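PDB 3TOS: CalS11, which probably acts as an O-methyltransferase in calicheamicin biosynthesis and binds S-adenosyl-L-homocysteine, the product left by the methyl donor. Local coordinates for residues L175-D189 / A202-D216. Numbering follows the deposited sequence.
With NA (sodium ion), chain Q; SAH (S-adenosyl-L-homocysteine), chain O; GLU (glutamic acid), chain P.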
ATOM      1  N   LEU B 175      25.111 -33.841   3.253  1.00  8.66           N
ATOM      2  CA  LEU B 175      24.520 -33.412   1.987  1.00  9.83           C
ATOM      3  C   LEU B 175      24.612 -34.514   0.904  1.00 10.35           C
ATOM      4  O   LEU B 175      23.669 -34.728   0.110  1.00 10.97           O
ATOM      5  CB  LEU B 175      25.163 -32.095   1.528  1.00  9.50           C
ATOM      6  CG  LEU B 175      24.870 -30.868   2.402  1.00 10.22           C
ATOM      7  CD1 LEU B 175      25.855 -29.735   2.055  1.00 10.90           C
ATOM      8  CD2 LEU B 175      23.438 -30.519   2.193  1.00 11.42           C
ATOM      9  N   ALA B 176      25.743 -35.210   0.850  1.00 10.77           N
ATOM     10  CA  ALA B 176      25.909 -36.303  -0.127  1.00 11.99           C
ATOM     11  C   ALA B 176      24.899 -37.417   0.097  1.00 12.29           C
ATOM     12  O   ALA B 176      24.398 -37.996  -0.891  1.00 13.80           O
ATOM     13  CB  ALA B 176      27.305 -36.853  -0.090  1.00 13.24           C
ATOM     14  N   GLU B 177      24.587 -37.681   1.373  1.00 11.71           N
ATOM     15  CA  GLU B 177      23.595 -38.699   1.754  1.00 12.68           C
ATOM     16  C   GLU B 177      22.155 -38.238   1.598  1.00 10.87           C
ATOM     17  O   GLU B 177      21.267 -39.072   1.637  1.00 11.91           O
ATOM     18  CB  GLU B 177      23.848 -39.162   3.206  1.00 14.82           C
ATOM     19  CG  GLU B 177      25.199 -39.909   3.328  1.00 18.58           C
ATOM     20  CD  GLU B 177      25.598 -40.217   4.803  1.00 24.28           C
ATOM     21  OE1 GLU B 177      24.833 -39.866   5.729  1.00 26.85           O
ATOM     22  OE2 GLU B 177      26.691 -40.770   5.076  1.00 27.94           O
ATOM     23  N   ASN B 178      21.931 -36.939   1.398  1.00 10.22           N
ATOM     24  CA  ASN B 178      20.580 -36.336   1.368  1.00  9.42           C
ATOM     25  C   ASN B 178      20.417 -35.441   0.142  1.00  9.14           C
ATOM     26  O   ASN B 178      20.301 -34.213   0.256  1.00  9.43           O
ATOM     27  CB  ASN B 178      20.278 -35.578   2.678  1.00 10.70           C
ATOM     28  CG  ASN B 178      20.177 -36.551   3.859  1.00 10.88           C
ATOM     29  OD1 ASN B 178      19.111 -37.136   4.095  1.00 12.76           O
ATOM     30  ND2 ASN B 178      21.291 -36.767   4.587  1.00 12.13           N
ATOM     31  N   PRO B 179      20.446 -36.049  -1.050  1.00  9.37           N
ATOM     32  CA  PRO B 179      20.354 -35.271  -2.301  1.00 10.50           C
ATOM     33  C   PRO B 179      18.984 -34.623  -2.515  1.00 10.94           C
ATOM     34  O   PRO B 179      18.850 -33.820  -3.452  1.00 11.65           O
ATOM     35  CB  PRO B 179      20.611 -36.340  -3.413  1.00 11.38           C
ATOM     36  CG  PRO B 179      20.158 -37.618  -2.789  1.00 10.95           C
ATOM     37  CD  PRO B 179      20.650 -37.495  -1.334  1.00 10.02           C
ATOM     38  N   GLN B 180      18.011 -34.940  -1.665  1.00 10.31           N
ATOM     39  CA  GLN B 180      16.702 -34.266  -1.679  1.00  9.66           C
ATOM     40  C   GLN B 180      16.759 -32.916  -0.997  1.00  9.85           C
ATOM     41  O   GLN B 180      15.770 -32.171  -1.054  1.00 10.11           O
ATOM     42  CB  GLN B 180      15.648 -35.122  -0.979  1.00 10.51           C
ATOM     43  CG  GLN B 180      15.680 -35.041   0.572  1.00  9.57           C
ATOM     44  CD  GLN B 180      16.815 -35.877   1.212  1.00  8.85           C
ATOM     45  OE1 GLN B 180      17.556 -36.595   0.521  1.00 10.16           O
ATOM     46  NE2 GLN B 180      16.955 -35.774   2.572  1.00  9.48           N
ATOM     47  N   THR B 181      17.923 -32.574  -0.368  1.00  9.32           N
ATOM     48  CA  THR B 181      17.946 -31.413   0.531  1.00  9.11           C
ATOM     49  C   THR B 181      17.707 -30.072  -0.200  1.00  8.84           C
ATOM     50  O   THR B 181      18.335 -29.775  -1.258  1.00  9.67           O
ATOM     51  CB  THR B 181      19.323 -31.303   1.246  1.00  9.55           C
ATOM     52  OG1 THR B 181      19.502 -32.470   2.047  1.00 11.17           O
ATOM     53  CG2 THR B 181      19.439 -30.013   2.083  1.00 10.28           C
ATOM     54  N   VAL B 182      16.762 -29.302   0.324  1.00  9.01           N
ATOM     55  CA  VAL B 182      16.744 -27.867   0.075  1.00  8.57           C
ATOM     56  C   VAL B 182      16.960 -27.235   1.469  1.00  8.67           C
ATOM     57  O   VAL B 182      16.480 -27.774   2.451  1.00  9.49           O
ATOM     58  CB  VAL B 182      15.400 -27.375  -0.548  1.00  8.38           C
ATOM     59  CG1 VAL B 182      15.451 -25.851  -0.743  1.00  9.48           C
ATOM     60  CG2 VAL B 182      15.122 -28.065  -1.886  1.00  9.23           C
ATOM     61  N   ILE B 183      17.742 -26.164   1.581  1.00  7.26           N
ATOM     62  CA  ILE B 183      17.986 -25.519   2.906  1.00  8.73           C
ATOM     63  C   ILE B 183      17.170 -24.285   2.962  1.00  7.89           C
ATOM     64  O   ILE B 183      17.410 -23.326   2.201  1.00  9.96           O
ATOM     65  CB  ILE B 183      19.487 -25.185   3.110  1.00  9.24           C
ATOM     66  CG1 ILE B 183      20.269 -26.509   3.087  1.00  8.99           C
ATOM     67  CG2 ILE B 183      19.711 -24.363   4.490  1.00 10.32           C
ATOM     68  CD1 ILE B 183      21.799 -26.345   3.022  1.00  9.34           C
ATOM     69  N   ALA B 184      16.169 -24.266   3.839  1.00  6.71           N
ATOM     70  CA  ALA B 184      15.374 -23.047   4.039  1.00  6.13           C
ATOM     71  C   ALA B 184      16.042 -22.017   4.953  1.00  7.55           C
ATOM     72  O   ALA B 184      15.995 -20.813   4.679  1.00  9.09           O
ATOM     73  CB  ALA B 184      14.000 -23.398   4.568  1.00  8.20           C
ATOM     74  N   LEU B 185      16.660 -22.516   6.018  1.00  7.60           N
ATOM     75  CA  LEU B 185      17.287 -21.631   7.012  1.00  8.59           C
ATOM     76  C   LEU B 185      18.592 -22.299   7.457  1.00  8.38           C
ATOM     77  O   LEU B 185      18.600 -23.452   7.883  1.00  9.44           O
ATOM     78  CB  LEU B 185      16.335 -21.387   8.219  1.00  9.37           C
ATOM     79  CG  LEU B 185      16.910 -20.673   9.461  1.00 11.70           C
ATOM     80  CD1 LEU B 185      17.409 -19.258   9.081  1.00 12.79           C
ATOM     81  CD2 LEU B 185      15.840 -20.632  10.544  1.00 13.04           C
ATOM     82  N   ALA B 186      19.704 -21.592   7.303  1.00  7.86           N
ATOM     83  CA  ALA B 186      21.043 -22.061   7.692  1.00  8.07           C
ATOM     84  C   ALA B 186      21.531 -21.106   8.760  1.00  8.08           C
ATOM     85  O   ALA B 186      21.744 -19.899   8.476  1.00  9.69           O
ATOM     86  CB  ALA B 186      21.993 -22.043   6.513  1.00  9.02           C
ATOM     87  N   TYR B 187      21.598 -21.604  10.018  1.00  7.74           N
ATOM     88  CA  TYR B 187      22.003 -20.783  11.163  1.00  7.45           C
ATOM     89  C   TYR B 187      23.453 -21.056  11.533  1.00  6.58           C
ATOM     90  O   TYR B 187      23.787 -22.105  12.085  1.00  7.66           O
ATOM     91  CB  TYR B 187      21.037 -21.000  12.358  1.00  8.94           C
ATOM     92  CG  TYR B 187      21.200 -19.856  13.342  1.00  9.29           C
ATOM     93  CD1 TYR B 187      22.167 -19.902  14.367  1.00 10.27           C
ATOM     94  CD2 TYR B 187      20.432 -18.693  13.229  1.00 10.78           C
ATOM     95  CE1 TYR B 187      22.383 -18.803  15.199  1.00 11.32           C
ATOM     96  CE2 TYR B 187      20.615 -17.607  14.072  1.00 11.25           C
ATOM     97  CZ  TYR B 187      21.589 -17.664  15.037  1.00 10.70           C
ATOM     98  OH  TYR B 187      21.774 -16.568  15.870  1.00 12.78           O
ATOM     99  N   PHE B 188      24.327 -20.098  11.246  1.00  7.30           N
ATOM    100  CA  PHE B 188      25.744 -20.259  11.567  1.00  7.31           C
ATOM    101  C   PHE B 188      26.071 -19.767  12.958  1.00  7.89           C
ATOM    102  O   PHE B 188      26.005 -18.557  13.245  1.00  9.71           O
ATOM    103  CB  PHE B 188      26.571 -19.443  10.549  1.00  9.25           C
ATOM    104  CG  PHE B 188      26.675 -20.127   9.223  1.00  9.14           C
ATOM    105  CD1 PHE B 188      25.632 -20.040   8.277  1.00 10.63           C
ATOM    106  CD2 PHE B 188      27.808 -20.833   8.911  1.00  9.63           C
ATOM    107  CE1 PHE B 188      25.724 -20.699   7.026  1.00 10.40           C
ATOM    108  CE2 PHE B 188      27.929 -21.473   7.692  1.00  9.58           C
ATOM    109  CZ  PHE B 188      26.874 -21.399   6.701  1.00 11.22           C
ATOM    110  N   ASP B 189      26.493 -20.681  13.798  1.00  8.28           N
ATOM    111  CA  ASP B 189      26.898 -20.343  15.161  1.00  8.01           C
ATOM    112  C   ASP B 189      28.119 -21.152  15.591  1.00  9.30           C
ATOM    113  O   ASP B 189      28.200 -21.675  16.727  1.00 10.44           O
ATOM    114  CB  ASP B 189      25.749 -20.580  16.158  1.00 10.75           C
ATOM    115  CG  ASP B 189      25.939 -19.824  17.461  1.00 14.00           C
ATOM    116  OD1 ASP B 189      26.917 -19.072  17.575  1.00 14.75           O
ATOM    117  OD2 ASP B 189      25.088 -19.992  18.372  1.00 15.83           O
ATOM    118  N   ALA B 202      29.905 -25.500   1.132  1.00 10.81           N
ATOM    119  CA  ALA B 202      29.133 -26.739   0.991  1.00 10.44           C
ATOM    120  C   ALA B 202      27.611 -26.517   0.777  1.00 10.34           C
ATOM    121  O   ALA B 202      26.995 -27.247  -0.022  1.00 10.30           O
ATOM    122  CB  ALA B 202      29.354 -27.649   2.257  1.00 10.38           C
ATOM    123  N   ILE B 203      27.028 -25.536   1.482  1.00  9.78           N
ATOM    124  CA  ILE B 203      25.581 -25.413   1.440  1.00  9.58           C
ATOM    125  C   ILE B 203      25.077 -24.683   0.198  1.00 10.01           C
ATOM    126  O   ILE B 203      23.885 -24.781  -0.112  1.00 10.35           O
ATOM    127  CB  ILE B 203      24.992 -24.720   2.693  1.00 10.62           C
ATOM    128  CG1 ILE B 203      25.447 -23.259   2.771  1.00 10.71           C
ATOM    129  CG2 ILE B 203      25.286 -25.510   3.955  1.00 11.42           C
ATOM    130  CD1 ILE B 203      24.680 -22.457   3.826  1.00 13.42           C
ATOM    131  N   ARG B 204      25.960 -23.998  -0.537  1.00 10.26           N
ATOM    132  CA  ARG B 204      25.500 -23.147  -1.611  1.00 12.14           C
ATOM    133  C   ARG B 204      24.576 -23.824  -2.634  1.00 11.70           C
ATOM    134  O   ARG B 204      23.587 -23.202  -3.020  1.00 11.87           O
ATOM    135  CB  ARG B 204      26.701 -22.492  -2.351  1.00 15.25           C
ATOM    136  CG  ARG B 204      26.293 -21.320  -3.192  1.00 16.85           C
ATOM    137  CD  ARG B 204      27.454 -20.572  -3.774  1.00 19.34           C
ATOM    138  NE  ARG B 204      26.927 -19.542  -4.635  1.00 21.07           N
ATOM    139  CZ  ARG B 204      27.645 -18.506  -5.036  1.00 23.09           C
ATOM    140  NH1 ARG B 204      28.922 -18.409  -4.638  1.00 22.83           N
ATOM    141  NH2 ARG B 204      27.092 -17.593  -5.829  1.00 23.67           N
ATOM    142  N   PRO B 205      24.874 -25.092  -3.059  1.00 10.22           N
ATOM    143  CA  PRO B 205      24.020 -25.639  -4.139  1.00  9.21           C
ATOM    144  C   PRO B 205      22.614 -26.001  -3.655  1.00  8.90           C
ATOM    145  O   PRO B 205      21.748 -26.356  -4.457  1.00 10.38           O
ATOM    146  CB  PRO B 205      24.807 -26.878  -4.635  1.00 10.72           C
ATOM    147  CG  PRO B 205      26.172 -26.745  -4.106  1.00 10.72           C
ATOM    148  CD  PRO B 205      26.067 -25.922  -2.824  1.00  9.58           C
ATOM    149  N   TYR B 206      22.372 -25.896  -2.335  1.00  8.62           N
ATOM    150  CA  TYR B 206      21.101 -26.385  -1.771  1.00  7.91           C
ATOM    151  C   TYR B 206      20.206 -25.246  -1.328  1.00  7.61           C
ATOM    152  O   TYR B 206      19.113 -25.468  -0.837  1.00  9.32           O
ATOM    153  CB  TYR B 206      21.358 -27.355  -0.593  1.00  8.72           C
ATOM    154  CG  TYR B 206      22.193 -28.510  -1.070  1.00  9.05           C
ATOM    155  CD1 TYR B 206      21.575 -29.651  -1.615  1.00  9.98           C
ATOM    156  CD2 TYR B 206      23.594 -28.480  -0.976  1.00  9.89           C
ATOM    157  CE1 TYR B 206      22.347 -30.722  -2.092  1.00 10.83           C
ATOM    158  CE2 TYR B 206      24.341 -29.533  -1.454  1.00 11.06           C
ATOM    159  CZ  TYR B 206      23.739 -30.646  -1.992  1.00 10.99           C
ATOM    160  OH  TYR B 206      24.514 -31.686  -2.482  1.00 13.20           O
ATOM    161  N   LEU B 207      20.647 -24.001  -1.554  1.00  7.72           N
ATOM    162  CA  LEU B 207      19.857 -22.812  -1.190  1.00  8.69           C
ATOM    163  C   LEU B 207      18.949 -22.431  -2.374  1.00  9.31           C
ATOM    164  O   LEU B 207      19.319 -22.641  -3.538  1.00 10.98           O
ATOM    165  CB  LEU B 207      20.790 -21.630  -0.930  1.00 10.01           C
ATOM    166  CG  LEU B 207      21.728 -21.836   0.284  1.00  8.16           C
ATOM    167  CD1 LEU B 207      22.864 -20.767   0.325  1.00 10.21           C
ATOM    168  CD2 LEU B 207      20.905 -21.813   1.597  1.00  9.30           C
ATOM    169  N   THR B 208      17.775 -21.876  -2.094  1.00  8.21           N
ATOM    170  CA  THR B 208      16.988 -21.250  -3.145  1.00  9.02           C
ATOM    171  C   THR B 208      16.930 -19.733  -2.942  1.00  9.02           C
ATOM    172  O   THR B 208      17.365 -19.240  -1.901  1.00  9.10           O
ATOM    173  CB  THR B 208      15.551 -21.894  -3.269  1.00  8.52           C
ATOM    174  OG1 THR B 208      14.920 -21.404  -4.460  1.00  9.07           O
ATOM    175  CG2 THR B 208      14.673 -21.503  -2.118  1.00  8.49           C
ATOM    176  N   LYS B 209      16.470 -18.978  -3.938  1.00  7.77           N
ATOM    177  CA  LYS B 209      16.254 -17.549  -3.685  1.00  8.12           C
ATOM    178  C   LYS B 209      15.182 -17.456  -2.608  1.00  9.39           C
ATOM    179  O   LYS B 209      14.076 -18.026  -2.772  1.00 10.92           O
ATOM    180  CB  LYS B 209      15.831 -16.780  -4.906  1.00 12.16           C
ATOM    181  CG  LYS B 209      16.857 -16.797  -5.949  1.00 14.77           C
ATOM    182  CD  LYS B 209      16.363 -15.809  -7.074  1.00 17.36           C
ATOM    183  CE  LYS B 209      17.074 -15.923  -8.352  1.00 20.65           C
ATOM    184  NZ  LYS B 209      16.668 -14.769  -9.178  1.00 21.77           N
ATOM    185  N   GLY B 210      15.486 -16.731  -1.519  1.00  7.22           N
ATOM    186  CA  GLY B 210      14.534 -16.655  -0.420  1.00  8.37           C
ATOM    187  C   GLY B 210      14.991 -17.474   0.798  1.00  8.75           C
ATOM    188  O   GLY B 210      14.498 -17.250   1.905  1.00  9.99           O
ATOM    189  N   SER B 211      15.885 -18.455   0.586  1.00  7.96           N
ATOM    190  CA  SER B 211      16.514 -19.097   1.752  1.00  7.21           C
ATOM    191  C   SER B 211      17.179 -18.065   2.647  1.00  8.17           C
ATOM    192  O   SER B 211      17.729 -17.081   2.175  1.00  9.64           O
ATOM    193  CB  SER B 211      17.558 -20.145   1.341  1.00  7.52           C
ATOM    194  OG  SER B 211      16.919 -21.239   0.666  1.00  8.92           O
ATOM    195  N   ILE B 212      17.134 -18.288   3.945  1.00  7.81           N
ATOM    196  CA  ILE B 212      17.801 -17.337   4.823  1.00  8.76           C
ATOM    197  C   ILE B 212      19.111 -17.920   5.328  1.00  8.14           C
ATOM    198  O   ILE B 212      19.141 -19.088   5.765  1.00 10.03           O
ATOM    199  CB  ILE B 212      16.901 -16.997   6.088  1.00 10.76           C
ATOM    200  CG1 ILE B 212      15.594 -16.377   5.608  1.00 14.75           C
ATOM    201  CG2 ILE B 212      17.727 -16.131   7.154  1.00 11.70           C
ATOM    202  CD1 ILE B 212      15.756 -15.011   5.029  1.00 15.71           C
ATOM    203  N   VAL B 213      20.162 -17.103   5.311  1.00  7.02           N
ATOM    204  CA  VAL B 213      21.450 -17.459   5.880  1.00  7.36           C
ATOM    205  C   VAL B 213      21.725 -16.486   7.017  1.00  7.81           C
ATOM    206  O   VAL B 213      21.756 -15.271   6.797  1.00  9.51           O
ATOM    207  CB  VAL B 213      22.576 -17.407   4.829  1.00  8.86           C
ATOM    208  CG1 VAL B 213      23.937 -17.746   5.487  1.00 10.77           C
ATOM    209  CG2 VAL B 213      22.209 -18.402   3.702  1.00  9.42           C
ATOM    210  N   ALA B 214      21.823 -17.015   8.239  1.00  8.54           N
ATOM    211  CA  ALA B 214      22.006 -16.169   9.428  1.00  9.02           C
ATOM    212  C   ALA B 214      23.303 -16.455  10.174  1.00  8.86           C
ATOM    213  O   ALA B 214      23.800 -17.578  10.138  1.00 10.46           O
ATOM    214  CB  ALA B 214      20.814 -16.345  10.373  1.00  9.59           C
ATOM    215  N   PHE B 215      23.851 -15.416  10.797  1.00  8.54           N
ATOM    216  CA  PHE B 215      25.139 -15.499  11.498  1.00  9.48           C
ATOM    217  C   PHE B 215      24.969 -14.954  12.884  1.00  8.52           C
ATOM    218  O   PHE B 215      24.372 -13.887  13.088  1.00 10.74           O
ATOM    219  CB  PHE B 215      26.199 -14.645  10.788  1.00  9.67           C
ATOM    220  CG  PHE B 215      26.532 -15.139   9.403  1.00 11.53           C
ATOM    221  CD1 PHE B 215      25.915 -14.559   8.296  1.00 12.34           C
ATOM    222  CD2 PHE B 215      27.434 -16.198   9.218  1.00 11.70           C
ATOM    223  CE1 PHE B 215      26.212 -14.996   7.030  1.00 12.79           C
ATOM    224  CE2 PHE B 215      27.757 -16.647   7.938  1.00 13.49           C
ATOM    225  CZ  PHE B 215      27.119 -16.078   6.842  1.00 14.01           C
ATOM    226  N   ASP B 216      25.528 -15.678  13.854  1.00 10.40           N
ATOM    227  CA  ASP B 216      25.383 -15.312  15.273  1.00 10.21           C
ATOM    228  C   ASP B 216      26.397 -14.275  15.742  1.00 10.20           C
ATOM    229  O   ASP B 216      26.136 -13.578  16.703  1.00 11.14           O
ATOM    230  CB  ASP B 216      25.474 -16.594  16.157  1.00 11.35           C
ATOM    231  CG  ASP B 216      24.910 -16.396  17.538  1.00 15.29           C
ATOM    232  OD1 ASP B 216      25.693 -16.210  18.484  1.00 15.65           O
ATOM    233  OD2 ASP B 216      23.675 -16.500  17.682  1.00 16.24           O
TER
HETATM  234 NA    NA Q 260      25.508 -13.448  19.327  1.00  9.95          NA
HETATM  235  N   SAH O 258      23.903 -22.326  19.193  1.00  9.79           N
HETATM  236  CA  SAH O 258      24.368 -22.521  20.604  1.00 10.23           C
HETATM  237  CB  SAH O 258      25.770 -21.990  20.849  1.00  9.20           C
HETATM  238  CG  SAH O 258      26.835 -22.766  20.045  1.00  9.29           C
HETATM  239  SD  SAH O 258      28.448 -22.455  20.735  1.00 10.34           S
HETATM  240  C   SAH O 258      23.383 -21.760  21.490  1.00 12.03           C
HETATM  241  O   SAH O 258      23.509 -21.785  22.753  1.00 12.30           O
HETATM  242  OXT SAH O 258      22.385 -21.207  21.010  1.00 11.85           O
HETATM  243  C5' SAH O 258      29.554 -22.847  19.371  1.00  9.70           C
HETATM  244  C4' SAH O 258      29.520 -24.350  18.932  1.00  9.00           C
HETATM  245  O4' SAH O 258      30.203 -24.475  17.677  1.00  9.67           O
HETATM  246  C3' SAH O 258      30.306 -25.199  19.942  1.00  9.51           C
HETATM  247  O3' SAH O 258      29.430 -26.168  20.571  1.00 10.19           O
HETATM  248  C2' SAH O 258      31.400 -25.813  19.087  1.00 10.52           C
HETATM  249  O2' SAH O 258      31.767 -27.163  19.439  1.00 11.26           O
HETATM  250  C1' SAH O 258      30.783 -25.748  17.670  1.00  9.10           C
HETATM  251  N9  SAH O 258      31.816 -25.790  16.607  1.00  9.50           N
HETATM  252  C8  SAH O 258      32.788 -24.876  16.347  1.00 11.22           C
HETATM  253  N7  SAH O 258      33.532 -25.381  15.330  1.00 10.20           N
HETATM  254  C5  SAH O 258      33.059 -26.590  14.963  1.00  9.83           C
HETATM  255  C6  SAH O 258      33.430 -27.588  13.953  1.00  9.24           C
HETATM  256  N6  SAH O 258      34.526 -27.401  13.183  1.00 12.05           N
HETATM  257  N1  SAH O 258      32.650 -28.696  13.883  1.00 10.83           N
HETATM  258  C2  SAH O 258      31.557 -28.874  14.685  1.00 10.60           C
HETATM  259  N3  SAH O 258      31.197 -28.034  15.680  1.00 10.02           N
HETATM  260  C4  SAH O 258      31.909 -26.856  15.782  1.00  9.51           C
HETATM  261  N   GLU P 259      27.507 -16.766  20.259  1.00 23.68           N
HETATM  262  CA  GLU P 259      27.249 -17.139  21.697  1.00 23.74           C
HETATM  263  C   GLU P 259      26.321 -16.097  22.323  1.00 25.40           C
HETATM  264  O   GLU P 259      25.904 -15.145  21.638  1.00 25.37           O
HETATM  265  CB  GLU P 259      28.577 -17.219  22.512  1.00 24.03           C
HETATM  266  CG  GLU P 259      29.334 -15.869  22.560  1.00 24.32           C
HETATM  267  CD  GLU P 259      30.684 -15.943  23.287  1.00 23.99           C
HETATM  268  OE1 GLU P 259      30.897 -16.862  24.119  1.00 24.08           O
HETATM  269  OE2 GLU P 259      31.488 -15.017  23.103  1.00 22.84           O
HETATM  270  OXT GLU P 259      25.978 -16.140  23.519  1.00 26.50           O
HETATM  271  O   HOH W   1      23.478 -34.181  -2.471  1.00 13.34           O
HETATM  272  O   HOH W   2      24.603 -18.302  20.225  1.00 19.68           O
HETATM  273  O   HOH W   3      23.893 -11.452  20.874  1.00 23.75           O
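Ile203 meets Ile183 at about a right angle, Ile203 CB to Ile183 CD1 3.6 Å, and its own CD1 lies at the edge of the Phe188 ring, near the ring plane. Tyr206 carries Leu175 CD2 over one ring face, 3.9 Å from the centroid and 14° off the normal, a CH-pi contact; a water links its OH to Leu175 O, and its carbonyl accepts from Ile183 N. Replacing this tyrosine by alanine is likely to leave Leu175 without its aromatic partner and that water without its phenolic mate. In Ser211 a chi1 of -66° sets OG beside its own N, from where it donates to Ile183 O at 2.6 Å in the carbonyl plane and accepts from Thr208 N. From Ile212 onward the backbones pair in parallel, axes 11° apart, as neighbouring strands of the Rossmann-like methyltransferase sheet joined by a beta-alpha-beta crossover through helix 193-203. Ala214 CB packs on Tyr187 CD2, whereas Phe215 lies on the sheet face of Phe188, their rings slid apart with centroids 5.2 Å distant. Asp216 receives Tyr187 OH on the anti lone pair of OD2 (2.6 Å), while OD1 binds sodium and accepts from the amine N of the bound glutamic acid; water 2 bridges OD1 to Asp189 OD2, which takes the S-adenosyl-L-homocysteine amine N at 2.7 Å.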